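PDB 5XA5: alpha-catenin-like protein hmp-1 from Caenorhabditis elegans, which binds beta-catenin, cadherin and actin filaments at cell junctions and is required for cell migration and cell shape changes during body enclosure and elongation of the embryo. Local coordinates for residues A63-T68 and T132-F137; K147-K152 and I188-R193; I164-K169 and D173-L178; I195-P200 and D204-A209. All coordinates share one frame; numbering follows the deposited sequence. Where two conformers were deposited one is given.

Interaction 1: A63-T68 and T132-F137; sequences ANFLQT and TAVAKF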
loop_
_atom_site.group_PDB
_atom_site.type_symbol
_atom_site.label_atom_id
_atom_site.label_comp_id
_atom_site.label_asym_id
_atom_site.label_seq_id
_atom_site.Cartn_x
_atom_site.Cartn_y
_atom_site.Cartn_z
ATOM N N ALA A 63 16.422 11.812 -7.084
ATOM C CA ALA A 63 15.755 11.974 -8.369
ATOM C C ALA A 63 15.049 10.699 -8.826
ATOM O O ALA A 63 13.912 10.750 -9.299
ATOM C CB ALA A 63 16.760 12.436 -9.433
ATOM N N ASN A 64 15.715 9.558 -8.690
ATOM C CA ASN A 64 15.127 8.312 -9.152
ATOM C C ASN A 64 13.909 7.942 -8.314
ATOM O O ASN A 64 12.939 7.387 -8.834
ATOM C CB ASN A 64 16.152 7.177 -9.130
ATOM C CG ASN A 64 15.617 5.907 -9.758
ATOM O OD1 ASN A 64 15.202 4.984 -9.060
ATOM N ND2 ASN A 64 15.597 5.866 -11.087
ATOM N N PHE A 65 13.963 8.253 -7.021
ATOM C CA PHE A 65 12.828 8.022 -6.134
ATOM C C PHE A 65 11.634 8.861 -6.605
ATOM O O PHE A 65 10.497 8.380 -6.672
ATOM C CB PHE A 65 13.197 8.357 -4.678
ATOM C CG PHE A 65 12.151 7.947 -3.672
ATOM C CD1 PHE A 65 12.247 6.734 -3.011
ATOM C CD2 PHE A 65 11.077 8.775 -3.392
ATOM C CE1 PHE A 65 11.285 6.350 -2.086
ATOM C CE2 PHE A 65 10.096 8.391 -2.481
ATOM C CZ PHE A 65 10.204 7.180 -1.824
ATOM N N LEU A 66 11.897 10.118 -6.947
ATOM C CA LEU A 66 10.836 11.005 -7.392
ATOM C C LEU A 66 10.252 10.540 -8.720
ATOM O O LEU A 66 9.044 10.625 -8.927
ATOM C CB LEU A 66 11.352 12.444 -7.509
ATOM C CG LEU A 66 11.861 13.038 -6.195
ATOM C CD1 LEU A 66 12.309 14.471 -6.392
ATOM C CD2 LEU A 66 10.793 12.962 -5.109
ATOM N N GLN A 67 11.103 10.031 -9.608
ATOM C CA GLN A 67 10.650 9.594 -10.924
ATOM C C GLN A 67 9.790 8.343 -10.815
ATOM O O GLN A 67 8.711 8.268 -11.402
ATOM C CB GLN A 67 11.839 9.339 -11.856
ATOM C CG GLN A 67 12.551 10.596 -12.308
ATOM C CD GLN A 67 13.878 10.296 -12.976
ATOM O OE1 GLN A 67 14.168 9.149 -13.321
ATOM N NE2 GLN A 67 14.690 11.331 -13.173
ATOM N N THR A 68 10.267 7.361 -10.062
ATOM C CA THR A 68 9.546 6.112 -9.870
ATOM C C THR A 68 8.243 6.365 -9.112
ATOM O O THR A 68 7.179 5.805 -9.436
ATOM C CB THR A 68 10.429 5.098 -9.122
ATOM O OG1 THR A 68 11.570 4.793 -9.932
ATOM C CG2 THR A 68 9.654 3.817 -8.822
ATOM N N THR A 132 12.592 9.974 7.093
ATOM C CA THR A 132 11.284 9.994 7.749
ATOM C C THR A 132 10.196 10.371 6.742
ATOM O O THR A 132 9.069 9.847 6.781
ATOM C CB THR A 132 11.275 10.978 8.928
ATOM O OG1 THR A 132 12.099 10.461 9.979
ATOM C CG2 THR A 132 9.863 11.172 9.459
ATOM N N ALA A 133 10.524 11.293 5.839
ATOM C CA ALA A 133 9.579 11.692 4.794
ATOM C C ALA A 133 9.371 10.547 3.807
ATOM O O ALA A 133 8.273 10.360 3.279
ATOM C CB ALA A 133 10.063 12.941 4.076
ATOM N N VAL A 134 10.421 9.767 3.570
ATOM C CA VAL A 134 10.296 8.572 2.741
ATOM C C VAL A 134 9.377 7.568 3.425
ATOM O O VAL A 134 8.497 6.997 2.787
ATOM C CB VAL A 134 11.677 7.931 2.454
ATOM C CG1 VAL A 134 11.510 6.579 1.785
ATOM C CG2 VAL A 134 12.494 8.879 1.595
ATOM N N ALA A 135 9.563 7.390 4.730
ATOM C CA ALA A 135 8.735 6.456 5.493
ATOM C C ALA A 135 7.261 6.871 5.483
ATOM O O ALA A 135 6.379 6.021 5.321
ATOM C CB ALA A 135 9.246 6.344 6.925
ATOM N N LYS A 136 6.995 8.169 5.644
ATOM C CA LYS A 136 5.613 8.658 5.629
ATOM C C LYS A 136 4.983 8.441 4.257
ATOM O O LYS A 136 3.793 8.118 4.160
ATOM C CB LYS A 136 5.548 10.137 6.031
ATOM C CG LYS A 136 5.590 10.339 7.538
ATOM C CD LYS A 136 5.699 11.799 7.940
ATOM C CE LYS A 136 5.795 11.922 9.453
ATOM N NZ LYS A 136 5.948 13.333 9.899
ATOM N N PHE A 137 5.778 8.587 3.200
ATOM C CA PHE A 137 5.280 8.334 1.851
ATOM C C PHE A 137 4.873 6.873 1.686
ATOM O O PHE A 137 3.837 6.577 1.101
ATOM C CB PHE A 137 6.314 8.702 0.773
ATOM C CG PHE A 137 5.837 8.407 -0.627
ATOM C CD1 PHE A 137 5.033 9.311 -1.289
ATOM C CD2 PHE A 137 6.190 7.236 -1.281
ATOM C CE1 PHE A 137 4.575 9.055 -2.568
ATOM C CE2 PHE A 137 5.737 6.979 -2.575
ATOM C CZ PHE A 137 4.924 7.890 -3.208
#
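Phe-65 and Phe-137 meet as an offset edge-to-face pair, with the edge of the Phe-65 ring turned toward the face of the Phe-137 ring. The planes stand at 70° and the ring centroids are 5.9 Å apart, so the offset leaves one close approach, from CZ of Phe-65 to CD2 of Phe-137 at 4.1 Å. Both CB bonds point at the partner helix, and the first torsion then places each CG opposite the backbone N (chi1 -171° in Phe-65 and 178° in Phe-137), yet the two side chains run past each other in opposite senses. Val-134 adds a second support: its CG1 branch sits 3.9 Å from CE1 of Phe-65 and just as far from CZ. Helix 51-74 thus inserts a single phenylalanine between two residues of helix 117-165, in the N-terminal, vinculin-family part of the protein. Leu-93 and Val-96 of helix 83-112 also touch Phe-65, while Leu-32 of helix 23-36 touches Val-134, and a chain of another protein packs on both residues. The long side chains bridge the 9.2 Å between CA of Phe-65 and CA of Val-134, and with all three buried, attraction rests on dispersion and the hydrophobic effect.

Interaction 2: K147-K152 and I188-R193; sequences KVIVDK and ITVRRR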
loop_
_atom_site.group_PDB
_atom_site.type_symbol
_atom_site.label_atom_id
_atom_site.label_comp_id
_atom_site.label_asym_id
_atom_site.label_seq_id
_atom_site.Cartn_x
_atom_site.Cartn_y
_atom_site.Cartn_z
ATOM N N LYS A 147 -7.023 1.146 -0.495
ATOM C CA LYS A 147 -8.216 1.729 -1.113
ATOM C C LYS A 147 -8.524 1.056 -2.437
ATOM O O LYS A 147 -9.690 0.920 -2.826
ATOM C CB LYS A 147 -8.045 3.235 -1.324
ATOM C CG LYS A 147 -8.333 4.063 -0.090
ATOM C CD LYS A 147 -8.417 5.544 -0.417
ATOM C CE LYS A 147 -9.013 6.321 0.751
ATOM N NZ LYS A 147 -9.020 7.787 0.501
ATOM N N VAL A 148 -7.476 0.653 -3.143
ATOM C CA VAL A 148 -7.654 -0.098 -4.380
ATOM C C VAL A 148 -8.342 -1.442 -4.126
ATOM O O VAL A 148 -9.229 -1.841 -4.887
ATOM C CB VAL A 148 -6.309 -0.296 -5.090
ATOM C CG1 VAL A 148 -6.429 -1.274 -6.249
ATOM C CG2 VAL A 148 -5.786 1.045 -5.580
ATOM N N ILE A 149 -7.969 -2.132 -3.052
ATOM C CA ILE A 149 -8.619 -3.385 -2.717
ATOM C C ILE A 149 -10.080 -3.128 -2.363
ATOM O O ILE A 149 -10.968 -3.867 -2.796
ATOM C CB ILE A 149 -7.934 -4.095 -1.551
ATOM C CG1 ILE A 149 -6.460 -4.291 -1.875
ATOM C CG2 ILE A 149 -8.581 -5.451 -1.323
ATOM C CD1 ILE A 149 -5.703 -5.017 -0.803
ATOM N N VAL A 150 -10.319 -2.080 -1.581
ATOM C CA VAL A 150 -11.692 -1.746 -1.170
ATOM C C VAL A 150 -12.554 -1.435 -2.392
ATOM O O VAL A 150 -13.742 -1.792 -2.440
ATOM C CB VAL A 150 -11.702 -0.562 -0.164
ATOM C CG1 VAL A 150 -13.114 -0.064 0.075
ATOM C CG2 VAL A 150 -11.050 -0.997 1.156
ATOM N N ASP A 151 -11.960 -0.796 -3.393
ATOM C CA ASP A 151 -12.672 -0.489 -4.637
ATOM C C ASP A 151 -13.103 -1.784 -5.337
ATOM O O ASP A 151 -14.201 -1.859 -5.915
ATOM C CB ASP A 151 -11.780 0.366 -5.550
ATOM C CG ASP A 151 -12.526 0.933 -6.739
ATOM O OD1 ASP A 151 -12.394 0.374 -7.848
ATOM O OD2 ASP A 151 -13.235 1.948 -6.564
ATOM N N LYS A 152 -12.258 -2.812 -5.250
ATOM C CA LYS A 152 -12.578 -4.119 -5.831
ATOM C C LYS A 152 -13.721 -4.798 -5.072
ATOM O O LYS A 152 -14.612 -5.398 -5.688
ATOM C CB LYS A 152 -11.348 -5.033 -5.840
ATOM C CG LYS A 152 -11.572 -6.328 -6.573
ATOM C CD LYS A 152 -11.782 -6.047 -8.054
ATOM C CE LYS A 152 -11.854 -7.326 -8.867
ATOM N NZ LYS A 152 -11.506 -7.064 -10.299
ATOM N N ILE A 188 -7.368 -13.318 -4.889
ATOM C CA ILE A 188 -5.910 -13.279 -5.000
ATOM C C ILE A 188 -5.318 -12.122 -4.205
ATOM O O ILE A 188 -4.380 -12.313 -3.431
ATOM C CB ILE A 188 -5.451 -13.148 -6.466
ATOM C CG1 ILE A 188 -5.877 -14.376 -7.267
ATOM C CG2 ILE A 188 -3.937 -12.958 -6.545
ATOM C CD1 ILE A 188 -5.827 -14.179 -8.765
ATOM N N THR A 189 -5.876 -10.923 -4.365
ATOM C CA THR A 189 -5.318 -9.741 -3.720
ATOM C C THR A 189 -5.537 -9.793 -2.211
ATOM O O THR A 189 -4.683 -9.367 -1.425
ATOM C CB THR A 189 -5.924 -8.446 -4.288
ATOM O OG1 THR A 189 -7.258 -8.293 -3.807
ATOM C CG2 THR A 189 -5.940 -8.493 -5.804
ATOM N N VAL A 190 -6.676 -10.336 -1.789
ATOM C CA VAL A 190 -6.941 -10.439 -0.357
ATOM C C VAL A 190 -6.031 -11.459 0.335
ATOM O O VAL A 190 -5.569 -11.227 1.455
ATOM C CB VAL A 190 -8.421 -10.790 -0.112
ATOM C CG1 VAL A 190 -8.641 -11.268 1.307
ATOM C CG2 VAL A 190 -9.249 -9.576 -0.411
ATOM N N ARG A 191 -5.782 -12.593 -0.312
ATOM C CA ARG A 191 -4.856 -13.582 0.246
ATOM C C ARG A 191 -3.463 -12.990 0.410
ATOM O O ARG A 191 -2.782 -13.241 1.418
ATOM C CB ARG A 191 -4.806 -14.822 -0.644
ATOM C CG ARG A 191 -5.955 -15.776 -0.427
ATOM C CD ARG A 191 -5.932 -16.899 -1.444
ATOM N NE ARG A 191 -7.020 -17.845 -1.224
ATOM C CZ ARG A 191 -6.850 -19.158 -1.103
ATOM N NH1 ARG A 191 -5.632 -19.677 -1.181
ATOM N NH2 ARG A 191 -7.893 -19.951 -0.901
ATOM N N ARG A 192 -3.027 -12.219 -0.578
ATOM C CA ARG A 192 -1.697 -11.604 -0.508
ATOM C C ARG A 192 -1.658 -10.544 0.581
ATOM O O ARG A 192 -0.666 -10.440 1.309
ATOM C CB ARG A 192 -1.290 -11.005 -1.855
ATOM C CG ARG A 192 -1.150 -12.048 -2.956
ATOM C CD ARG A 192 -0.770 -11.427 -4.294
ATOM N NE ARG A 192 0.648 -11.086 -4.361
ATOM C CZ ARG A 192 1.118 -9.866 -4.597
ATOM N NH1 ARG A 192 0.282 -8.855 -4.790
ATOM N NH2 ARG A 192 2.427 -9.660 -4.641
ATOM N N ARG A 193 -2.740 -9.777 0.706
ATOM C CA ARG A 193 -2.825 -8.787 1.773
ATOM C C ARG A 193 -2.751 -9.463 3.137
ATOM O O ARG A 193 -2.084 -8.973 4.057
ATOM C CB ARG A 193 -4.121 -7.965 1.646
ATOM C CG ARG A 193 -4.271 -6.897 2.709
ATOM C CD ARG A 193 -3.133 -5.922 2.586
ATOM N NE ARG A 193 -3.245 -4.847 3.561
ATOM C CZ ARG A 193 -2.383 -3.835 3.624
ATOM N NH1 ARG A 193 -1.370 -3.776 2.766
ATOM N NH2 ARG A 193 -2.521 -2.906 4.556
#
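Ile-149 alone carries the first shell from its helix, dividing its two branches among three residues of segment 188-193. Its CG2 methyl faces OG1 of Thr-189 at 4.0 Å and, more loosely, CG2 of Val-190 at 4.3 Å. The other branch is extended (chi2 -178°) and brings CD1 to 4.1 Å from CB of Arg-193, so this arginine is met at the root of its chain and not at its charged end. The polar ends are held elsewhere. In the conformer given, Thr-189 OG1 is hydrogen-bonded to the carbonyl oxygen of Leu-186 on its own helix, and its flank packs on the isoleucine methyl. Arg-193 bends at chi2 (61°) and continues to a salt bridge between its NH1 and Asp-142, one further link back to helix 117-165. The two helical segments run roughly antiparallel, at 143°, with axes 10.9 Å apart. Leu-258 of helix 234-258 closes over Ile-149 and Arg-193, and Leu-206 of helix 200-229 reaches Val-190 and Arg-193, so the contact lies where helices 117-165, 169-196, 200-229 and 234-258 converge in an all-helical bundle.

Interaction 3: I164-K169 and D173-L178; sequences IEADTK and DDLYNL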
loop_
_atom_site.group_PDB
_atom_site.type_symbol
_atom_site.label_atom_id
_atom_site.label_comp_id
_atom_site.label_asym_id
_atom_site.label_seq_id
_atom_site.Cartn_x
_atom_site.Cartn_y
_atom_site.Cartn_z
ATOM N N ILE A 164 -28.964 -9.866 -7.685
ATOM C CA ILE A 164 -30.127 -10.000 -6.822
ATOM C C ILE A 164 -31.336 -9.319 -7.458
ATOM O O ILE A 164 -32.483 -9.784 -7.323
ATOM C CB ILE A 164 -29.821 -9.387 -5.432
ATOM C CG1 ILE A 164 -28.755 -10.232 -4.733
ATOM C CG2 ILE A 164 -31.086 -9.279 -4.589
ATOM C CD1 ILE A 164 -28.154 -9.578 -3.492
ATOM N N GLU A 165 -31.092 -8.214 -8.162
ATOM C CA GLU A 165 -32.191 -7.448 -8.758
ATOM C C GLU A 165 -32.618 -7.952 -10.136
ATOM O O GLU A 165 -33.678 -7.563 -10.635
ATOM C CB GLU A 165 -31.805 -5.971 -8.873
ATOM C CG GLU A 165 -31.610 -5.288 -7.553
ATOM C CD GLU A 165 -32.887 -5.202 -6.752
ATOM O OE1 GLU A 165 -33.968 -4.994 -7.357
ATOM O OE2 GLU A 165 -32.801 -5.356 -5.517
ATOM N N ALA A 166 -31.810 -8.816 -10.747
ATOM C CA ALA A 166 -32.073 -9.266 -12.116
ATOM C C ALA A 166 -33.426 -9.926 -12.229
ATOM O O ALA A 166 -33.849 -10.647 -11.328
ATOM C CB ALA A 166 -30.981 -10.233 -12.593
ATOM N N ASP A 167 -34.095 -9.678 -13.351
ATOM C CA ASP A 167 -35.461 -10.137 -13.527
ATOM C C ASP A 167 -35.559 -11.271 -14.532
ATOM O O ASP A 167 -36.657 -11.726 -14.840
ATOM C CB ASP A 167 -36.367 -8.978 -13.965
ATOM C CG ASP A 167 -35.898 -8.311 -15.254
ATOM O OD1 ASP A 167 -34.769 -8.595 -15.708
ATOM O OD2 ASP A 167 -36.663 -7.496 -15.813
ATOM N N THR A 168 -34.429 -11.722 -15.069
ATOM C CA THR A 168 -34.427 -12.819 -16.035
ATOM C C THR A 168 -33.328 -13.822 -15.716
ATOM O O THR A 168 -32.285 -13.447 -15.167
ATOM C CB THR A 168 -34.233 -12.321 -17.482
ATOM O OG1 THR A 168 -32.870 -11.920 -17.687
ATOM C CG2 THR A 168 -35.168 -11.140 -17.780
ATOM N N LYS A 169 -33.548 -15.078 -16.092
ATOM C CA LYS A 169 -32.558 -16.123 -15.883
ATOM C C LYS A 169 -31.252 -15.811 -16.623
ATOM O O LYS A 169 -30.161 -15.994 -16.079
ATOM C CB LYS A 169 -33.106 -17.472 -16.343
ATOM C CG LYS A 169 -32.385 -18.665 -15.749
ATOM C CD LYS A 169 -32.684 -19.927 -16.537
ATOM C CE LYS A 169 -32.310 -19.746 -17.999
ATOM N NZ LYS A 169 -32.198 -21.042 -18.723
ATOM N N ASP A 173 -27.429 -15.468 -14.970
ATOM C CA ASP A 173 -26.234 -16.197 -15.430
ATOM C C ASP A 173 -25.116 -15.278 -15.907
ATOM O O ASP A 173 -23.948 -15.508 -15.601
ATOM C CB ASP A 173 -26.603 -17.156 -16.558
ATOM C CG ASP A 173 -27.287 -18.407 -16.061
ATOM O OD1 ASP A 173 -27.282 -18.659 -14.838
ATOM O OD2 ASP A 173 -27.828 -19.153 -16.905
ATOM N N ASP A 174 -25.467 -14.239 -16.665
ATOM C CA ASP A 174 -24.445 -13.326 -17.184
ATOM C C ASP A 174 -23.788 -12.543 -16.059
ATOM O O ASP A 174 -22.575 -12.336 -16.052
ATOM C CB ASP A 174 -25.036 -12.361 -18.210
ATOM C CG ASP A 174 -25.393 -13.046 -19.518
ATOM O OD1 ASP A 174 -24.856 -14.144 -19.780
ATOM O OD2 ASP A 174 -26.195 -12.474 -20.289
ATOM N N LEU A 175 -24.590 -12.096 -15.098
ATOM C CA LEU A 175 -24.015 -11.387 -13.964
ATOM C C LEU A 175 -23.168 -12.328 -13.108
ATOM O O LEU A 175 -22.134 -11.918 -12.617
ATOM C CB LEU A 175 -25.110 -10.726 -13.122
ATOM C CG LEU A 175 -25.726 -9.513 -13.830
ATOM C CD1 LEU A 175 -27.041 -9.153 -13.146
ATOM C CD2 LEU A 175 -24.766 -8.332 -13.795
ATOM N N TYR A 176 -23.571 -13.588 -12.956
ATOM C CA TYR A 176 -22.745 -14.470 -12.149
ATOM C C TYR A 176 -21.456 -14.783 -12.907
ATOM O O TYR A 176 -20.406 -14.919 -12.289
ATOM C CB TYR A 176 -23.472 -15.765 -11.739
ATOM C CG TYR A 176 -22.658 -16.552 -10.718
ATOM C CD1 TYR A 176 -22.257 -15.952 -9.528
ATOM C CD2 TYR A 176 -22.292 -17.882 -10.942
ATOM C CE1 TYR A 176 -21.499 -16.635 -8.594
ATOM C CE2 TYR A 176 -21.534 -18.588 -9.989
ATOM C CZ TYR A 176 -21.148 -17.951 -8.824
ATOM O OH TYR A 176 -20.389 -18.620 -7.876
ATOM N N ASN A 177 -21.506 -14.853 -14.237
ATOM C CA ASN A 177 -20.247 -15.010 -14.980
ATOM C C ASN A 177 -19.250 -13.882 -14.662
ATOM O O ASN A 177 -18.053 -14.117 -14.516
ATOM C CB ASN A 177 -20.515 -15.065 -16.481
ATOM C CG ASN A 177 -20.786 -16.473 -16.966
ATOM O OD1 ASN A 177 -20.466 -17.451 -16.284
ATOM N ND2 ASN A 177 -21.394 -16.584 -18.145
ATOM N N LEU A 178 -19.752 -12.662 -14.538
ATOM C CA LEU A 178 -18.909 -11.521 -14.187
ATOM C C LEU A 178 -18.436 -11.657 -12.747
ATOM O O LEU A 178 -17.267 -11.476 -12.454
ATOM C CB LEU A 178 -19.658 -10.190 -14.378
ATOM C CG LEU A 178 -19.931 -9.721 -15.812
ATOM C CD1 LEU A 178 -20.899 -8.525 -15.832
ATOM C CD2 LEU A 178 -18.641 -9.370 -16.529
#
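The carboxylate of Asp-173 presents one face to the carbonyl oxygen of Lys-169, which stands above it, 3.8 Å from CG and almost equally far from both carboxylate oxygens. CG lies opposite the carbonyl carbon of its own residue (chi1 -77°), a torsion that folds the group back over the preceding helical turn. OD1 is hydrogen-bonded to Tyr-221 OH and salt-bridged to Arg-225 NE, both on helix 200-229. These partners, and not the nearby lysine, hold the carboxylate, since NZ of Lys-169 remains 5.1 Å from OD2 of Asp-173; at that range its charge would at most contribute electrostatically. The same Lys-169 carbonyl accepts from Asp-173 N, with O and N 3.0 Å apart and a nearly straight N-H...O angle of 168°. This bond opens helix 169-196; the short link after helix 117-165 makes the pair an alpha-alpha hairpin, here joining two long helices of the vinculin/alpha-catenin family bundle. Ala-166 is the first residue to leave the helical conformation, and Thr-168 occupies the N-cap, its OG1 bonded to Lys-171 N in the conformer given. Across the bend, CB of Ala-166 rests against CD1 of Leu-175 at 4.1 Å. Met-163 and the side chain of Gln-162, from the last turns of helix 117-165, also touch Leu-175.

Interaction 4: I195-P200 and D204-A209; sequences IDLVKP and DDLLAA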
loop_
_atom_site.group_PDB
_atom_site.type_symbol
_atom_site.label_atom_id
_atom_site.label_comp_id
_atom_site.label_asym_id
_atom_site.label_seq_id
_atom_site.Cartn_x
_atom_site.Cartn_y
_atom_site.Cartn_z
ATOM N N ILE A 195 -1.241 -12.195 4.005
ATOM C CA ILE A 195 0.152 -12.587 4.267
ATOM C C ILE A 195 1.017 -11.390 4.714
ATOM O O ILE A 195 1.955 -11.535 5.506
ATOM C CB ILE A 195 0.763 -13.245 2.995
ATOM C CG1 ILE A 195 0.131 -14.616 2.761
ATOM C CG2 ILE A 195 2.283 -13.365 3.089
ATOM C CD1 ILE A 195 0.562 -15.265 1.468
ATOM N N ASP A 196 0.671 -10.203 4.227
ATOM C CA ASP A 196 1.446 -8.998 4.506
ATOM C C ASP A 196 0.955 -8.266 5.764
ATOM O O ASP A 196 1.574 -7.295 6.189
ATOM C CB ASP A 196 1.386 -8.068 3.284
ATOM C CG ASP A 196 2.413 -6.941 3.325
ATOM O OD1 ASP A 196 3.537 -7.140 3.837
ATOM O OD2 ASP A 196 2.091 -5.849 2.810
ATOM N N LEU A 197 -0.171 -8.688 6.346
ATOM C CA LEU A 197 -0.697 -7.957 7.505
ATOM C C LEU A 197 0.144 -8.147 8.769
ATOM O O LEU A 197 0.539 -9.265 9.123
ATOM C CB LEU A 197 -2.145 -8.367 7.794
ATOM C CG LEU A 197 -3.156 -7.721 6.861
ATOM C CD1 LEU A 197 -4.579 -8.244 7.163
ATOM C CD2 LEU A 197 -3.121 -6.202 6.976
ATOM N N VAL A 198 0.382 -7.038 9.460
ATOM C CA VAL A 198 1.162 -7.022 10.687
ATOM C C VAL A 198 0.447 -7.747 11.822
ATOM O O VAL A 198 1.029 -8.609 12.471
ATOM C CB VAL A 198 1.492 -5.557 11.109
ATOM C CG1 VAL A 198 2.045 -5.506 12.528
ATOM C CG2 VAL A 198 2.436 -4.910 10.089
ATOM N N LYS A 199 -0.818 -7.406 12.056
ATOM C CA LYS A 199 -1.562 -7.993 13.174
ATOM C C LYS A 199 -2.268 -9.294 12.785
ATOM O O LYS A 199 -3.107 -9.296 11.889
ATOM C CB LYS A 199 -2.575 -6.985 13.710
ATOM C CG LYS A 199 -1.979 -5.623 14.019
ATOM C CD LYS A 199 -2.757 -4.912 15.103
ATOM C CE LYS A 199 -1.868 -3.937 15.849
ATOM N NZ LYS A 199 -2.489 -3.472 17.117
ATOM N N PRO A 200 -1.938 -10.400 13.468
ATOM C CA PRO A 200 -2.466 -11.732 13.152
ATOM C C PRO A 200 -3.980 -11.793 13.285
ATOM O O PRO A 200 -4.625 -12.601 12.620
ATOM C CB PRO A 200 -1.797 -12.644 14.191
ATOM C CG PRO A 200 -0.627 -11.875 14.689
ATOM C CD PRO A 200 -1.024 -10.436 14.625
ATOM N N ASP A 204 -6.301 -13.079 10.434
ATOM C CA ASP A 204 -7.288 -14.153 10.594
ATOM C C ASP A 204 -8.688 -13.667 10.228
ATOM O O ASP A 204 -9.442 -14.399 9.595
ATOM C CB ASP A 204 -7.293 -14.704 12.016
ATOM C CG ASP A 204 -5.993 -15.398 12.375
ATOM O OD1 ASP A 204 -5.242 -15.773 11.448
ATOM O OD2 ASP A 204 -5.750 -15.601 13.583
ATOM N N ASP A 205 -9.021 -12.438 10.620
ATOM C CA ASP A 205 -10.328 -11.861 10.294
ATOM C C ASP A 205 -10.502 -11.681 8.793
ATOM O O ASP A 205 -11.603 -11.896 8.254
ATOM C CB ASP A 205 -10.524 -10.522 11.002
ATOM C CG ASP A 205 -10.835 -10.678 12.483
ATOM O OD1 ASP A 205 -11.020 -11.828 12.947
ATOM O OD2 ASP A 205 -10.904 -9.643 13.178
ATOM N N LEU A 206 -9.441 -11.253 8.110
ATOM C CA LEU A 206 -9.518 -11.046 6.671
ATOM C C LEU A 206 -9.721 -12.385 5.977
ATOM O O LEU A 206 -10.539 -12.502 5.056
ATOM C CB LEU A 206 -8.252 -10.346 6.144
ATOM C CG LEU A 206 -8.334 -9.779 4.722
ATOM C CD1 LEU A 206 -9.359 -8.675 4.674
ATOM C CD2 LEU A 206 -6.983 -9.234 4.264
ATOM N N LEU A 207 -8.994 -13.401 6.429
ATOM C CA LEU A 207 -9.123 -14.723 5.836
ATOM C C LEU A 207 -10.501 -15.321 6.100
ATOM O O LEU A 207 -11.036 -16.029 5.250
ATOM C CB LEU A 207 -8.024 -15.652 6.364
ATOM C CG LEU A 207 -6.665 -15.296 5.755
ATOM C CD1 LEU A 207 -5.598 -16.219 6.314
ATOM C CD2 LEU A 207 -6.689 -15.340 4.221
ATOM N N ALA A 208 -11.066 -15.030 7.266
ATOM C CA ALA A 208 -12.393 -15.541 7.582
ATOM C C ALA A 208 -13.423 -14.915 6.665
ATOM O O ALA A 208 -14.318 -15.605 6.163
ATOM C CB ALA A 208 -12.746 -15.284 9.027
ATOM N N ALA A 209 -13.307 -13.606 6.460
ATOM C CA ALA A 209 -14.230 -12.904 5.567
ATOM C C ALA A 209 -14.065 -13.390 4.126
ATOM O O ALA A 209 -15.064 -13.564 3.414
ATOM C CB ALA A 209 -14.023 -11.380 5.669
#
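The backbone joins Pro-200 to Asp-204 by the i to i+4 bond of a first helical turn, Asp-204 N to Pro-200 O at 2.8 Å with an N-H...O angle of 160°. Lys-199 holds the N-cap position just before, at the end of a short non-helical link. The Asp-204 side chain folds back beside its own backbone N (chi1 -65°) and lays the face of its carboxylate against the same carbonyl: CG is about 3.1 Å from Pro-200 O. Both carboxylate oxygens are acceptors like that oxygen, so they form no bond with it; Pro-200 was modelled in two conformers, and the closeness should be read with that in mind. Further in, the leucines meet at about a right angle, CD1 of Leu-197 touching CD2 of Leu-206 at 3.9 Å. With CG of Leu-206 opposite the backbone N (chi1 -166°), its CD2 methyl meets Leu-197. The apolar pair thereby plugs the inside of the bend while the acidic and proline groups stay outside. Around it, Val-257 of helix 234-258 covers Leu-206, and Asp-196 fastens the turn to Ser-22, just before helix 23-36, and to Asn-24 in its first turn.

In the fold
Helix 117-165 takes part in interactions 1, 2 and 3, and helix 169-196 in 2, 3 and 4. Interaction 1 is fully buried and purely apolar; interaction 2, nearer the centre of the chain, mixes aliphatic packing with polar ends satisfied elsewhere. Interactions 3 and 4 are both short connections between consecutive helices, at the two ends of helix 169-196, each pairing a first-turn backbone bond with a small apolar contact. They differ in depth: 3 is a surface hairpin about 31 Å from the chain centre, whereas 4 is partly buried. Only interactions 2 and 4 touch directly, through Leu-206; 1 and 3 lie about 45 Å apart, centre to centre.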